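Side-chain contact in protein YiiM (Escherichia coli, PDB 1O65), which is a MOSC-domain protein of unestablished function that may bind molybdenum and act as an oxidoreductase on nitrogenous compounds: residues 115-119 / 120-124. Residues are numbered along the deposited sequence; the frame is centred on the assembly and turned at random.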
ATOM      1  N   ILE A 115       5.388  11.924   0.941  1.00 20.72           N
ATOM      2  CA  ILE A 115       5.165  12.461  -0.393  1.00 20.61           C
ATOM      3  C   ILE A 115       6.452  12.217  -1.194  1.00 21.89           C
ATOM      4  O   ILE A 115       7.537  12.615  -0.772  1.00 20.63           O
ATOM      5  CB  ILE A 115       4.810  13.937  -0.418  1.00 20.13           C
ATOM      6  CG1 ILE A 115       3.481  14.193   0.307  1.00 20.37           C
ATOM      7  CG2 ILE A 115       4.738  14.476  -1.858  1.00 17.64           C
ATOM      8  CD1 ILE A 115       3.273  15.655   0.662  1.00 17.55           C
ATOM      9  N   PHE A 116       6.279  11.540  -2.317  1.00 22.24           N
ATOM     10  CA  PHE A 116       7.374  11.213  -3.195  1.00 21.51           C
ATOM     11  C   PHE A 116       7.192  11.924  -4.553  1.00 22.42           C
ATOM     12  O   PHE A 116       6.074  12.056  -5.042  1.00 21.92           O
ATOM     13  CB  PHE A 116       7.483   9.720  -3.448  1.00 20.46           C
ATOM     14  CG  PHE A 116       7.875   8.799  -2.353  1.00 20.46           C
ATOM     15  CD1 PHE A 116       6.926   8.423  -1.395  1.00 22.09           C
ATOM     16  CD2 PHE A 116       9.139   8.259  -2.251  1.00 19.52           C
ATOM     17  CE1 PHE A 116       7.249   7.532  -0.387  1.00 24.76           C
ATOM     18  CE2 PHE A 116       9.490   7.364  -1.242  1.00 17.86           C
ATOM     19  CZ  PHE A 116       8.544   7.008  -0.306  1.00 23.93           C
ATOM     20  N   ARG A 117       8.305  12.408  -5.082  1.00 21.97           N
ATOM     21  CA  ARG A 117       8.336  12.976  -6.414  1.00 23.27           C
ATOM     22  C   ARG A 117       8.711  11.778  -7.330  1.00 24.12           C
ATOM     23  O   ARG A 117       9.581  11.012  -6.901  1.00 23.52           O
ATOM     24  CB  ARG A 117       9.347  14.096  -6.628  1.00 24.77           C
ATOM     25  CG  ARG A 117       9.341  14.609  -8.074  1.00 28.75           C
ATOM     26  CD  ARG A 117      10.178  15.868  -8.253  1.00 29.63           C
ATOM     27  NE  ARG A 117      11.564  15.651  -7.874  1.00 32.46           N
ATOM     28  CZ  ARG A 117      12.408  16.582  -7.442  1.00 35.20           C
ATOM     29  NH1 ARG A 117      12.029  17.841  -7.319  1.00 32.77           N
ATOM     30  NH2 ARG A 117      13.657  16.230  -7.112  1.00 36.89           N
ATOM     31  N   TRP A 118       7.979  11.618  -8.404  1.00 23.55           N
ATOM     32  CA  TRP A 118       8.173  10.555  -9.373  1.00 25.82           C
ATOM     33  C   TRP A 118       8.013  11.142 -10.784  1.00 26.38           C
ATOM     34  O   TRP A 118       6.903  11.409 -11.244  1.00 25.00           O
ATOM     35  CB  TRP A 118       7.184   9.396  -9.160  1.00 25.55           C
ATOM     36  CG  TRP A 118       7.424   8.199 -10.032  1.00 25.49           C
ATOM     37  CD1 TRP A 118       8.629   7.788 -10.546  1.00 26.16           C
ATOM     38  CD2 TRP A 118       6.469   7.212 -10.453  1.00 23.57           C
ATOM     39  NE1 TRP A 118       8.481   6.638 -11.269  1.00 22.85           N
ATOM     40  CE2 TRP A 118       7.157   6.277 -11.250  1.00 25.95           C
ATOM     41  CE3 TRP A 118       5.095   7.055 -10.267  1.00 22.15           C
ATOM     42  CZ2 TRP A 118       6.523   5.179 -11.847  1.00 25.36           C
ATOM     43  CZ3 TRP A 118       4.464   5.974 -10.869  1.00 21.09           C
ATOM     44  CH2 TRP A 118       5.174   5.041 -11.628  1.00 21.76           C
ATOM     45  N   GLY A 119       9.171  11.454 -11.381  1.00 27.62           N
ATOM     46  CA  GLY A 119       9.200  12.053 -12.712  1.00 27.13           C
ATOM     47  C   GLY A 119       8.459  13.390 -12.614  1.00 29.29           C
ATOM     48  O   GLY A 119       8.872  14.245 -11.829  1.00 27.63           O
ATOM     49  N   GLU A 120       7.354  13.535 -13.342  1.00 29.73           N
ATOM     50  CA  GLU A 120       6.639  14.816 -13.255  1.00 32.32           C
ATOM     51  C   GLU A 120       5.525  14.749 -12.210  1.00 29.90           C
ATOM     52  O   GLU A 120       4.823  15.732 -12.061  1.00 30.18           O
ATOM     53  CB  GLU A 120       5.964  15.148 -14.594  1.00 39.90           C
ATOM     54  CG  GLU A 120       6.811  14.759 -15.794  1.00 46.91           C
ATOM     55  CD  GLU A 120       7.826  15.853 -16.097  1.00 51.08           C
ATOM     56  OE1 GLU A 120       8.705  16.091 -15.247  1.00 52.03           O
ATOM     57  OE2 GLU A 120       7.667  16.419 -17.201  1.00 53.83           O
ATOM     58  N   ALA A 121       5.382  13.640 -11.504  1.00 28.05           N
ATOM     59  CA  ALA A 121       4.297  13.481 -10.562  1.00 27.37           C
ATOM     60  C   ALA A 121       4.694  13.652  -9.102  1.00 25.61           C
ATOM     61  O   ALA A 121       5.853  13.726  -8.738  1.00 26.64           O
ATOM     62  CB  ALA A 121       3.640  12.098 -10.727  1.00 23.32           C
ATOM     63  N   LEU A 122       3.684  13.720  -8.267  1.00 24.58           N
ATOM     64  CA  LEU A 122       3.753  13.840  -6.827  1.00 23.67           C
ATOM     65  C   LEU A 122       2.698  12.876  -6.250  1.00 23.16           C
ATOM     66  O   LEU A 122       1.524  12.948  -6.620  1.00 21.69           O
ATOM     67  CB  LEU A 122       3.452  15.252  -6.326  1.00 22.90           C
ATOM     68  CG  LEU A 122       4.509  16.315  -6.577  1.00 23.72           C
ATOM     69  CD1 LEU A 122       4.035  17.677  -6.090  1.00 21.62           C
ATOM     70  CD2 LEU A 122       5.848  15.933  -5.956  1.00 21.58           C
ATOM     71  N   ILE A 123       3.175  11.924  -5.463  1.00 22.10           N
ATOM     72  CA  ILE A 123       2.303  10.915  -4.889  1.00 21.79           C
ATOM     73  C   ILE A 123       2.447  10.923  -3.362  1.00 22.66           C
ATOM     74  O   ILE A 123       3.502  11.349  -2.863  1.00 21.95           O
ATOM     75  CB  ILE A 123       2.594   9.510  -5.451  1.00 20.25           C
ATOM     76  CG1 ILE A 123       3.973   9.013  -5.071  1.00 17.99           C
ATOM     77  CG2 ILE A 123       2.394   9.529  -6.972  1.00 19.53           C
ATOM     78  CD1 ILE A 123       4.308   7.582  -5.463  1.00 12.93           C
ATOM     79  N   GLN A 124       1.372  10.520  -2.684  1.00 19.42           N
ATOM     80  CA  GLN A 124       1.357  10.500  -1.245  1.00 17.78           C
ATOM     81  C   GLN A 124       0.807   9.189  -0.679  1.00 16.83           C
ATOM     82  O   GLN A 124      -0.245   8.729  -1.089  1.00 14.00           O
ATOM     83  CB  GLN A 124       0.541  11.677  -0.692  1.00 15.89           C
ATOM     84  CG  GLN A 124       0.521  11.690   0.858  1.00 13.69           C
ATOM     85  CD  GLN A 124      -0.082  12.980   1.372  1.00 13.63           C
ATOM     86  OE1 GLN A 124      -1.202  13.337   1.010  1.00 16.22           O
ATOM     87  NE2 GLN A 124       0.623  13.687   2.233  1.00 18.81           N
TER
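Ile-115 and Gln-124 form an antiparallel, non-hydrogen-bonded pair in a beta hairpin with a two-residue loop, a type II' turn from Trp-118 to Ala-121. The motif is defined by reciprocal backbone bonds between Phe-116 and Ile-123 (Ile-123 N to Phe-116 O, 2.9 Å), and between Trp-118 and Ala-121; in the latter pair both donors stand more than 40° out of the carbonyl planes. Gly-119, at the first corner, has the positive phi (61°) of this turn type. From CB outward, Ile-115 meets the other strand on two fronts. Ile-115 CB is 3.8 Å from Ile-123 O, and its CG2, anti to the backbone N, lies 3.5 Å from that same oxygen. Ile-115 CG1, beside the backbone N (chi1 -63°), crosses the extended Gln-124 chain and comes 3.5 Å from Gln-124 NE2; Ile-115 CD1 continues to 3.7 Å from the same nitrogen. With an alanine here, the flank of the Gln-124 amide would probably lose its hydrocarbon cover, leaving it freer to turn despite its hydrogen bond to Gly-113 O. On the face of Ile-115, Leu-122 and Gln-124, Arg-117 NH2 forms a salt bridge with Glu-173 OE1 of strand 172-176. Phe-116, Trp-118, Ala-121 and Ile-123 occupy the buried face, with the last three touching Leu-46. There, Phe-116 CB rests 3.9 Å from Ile-123 CG1.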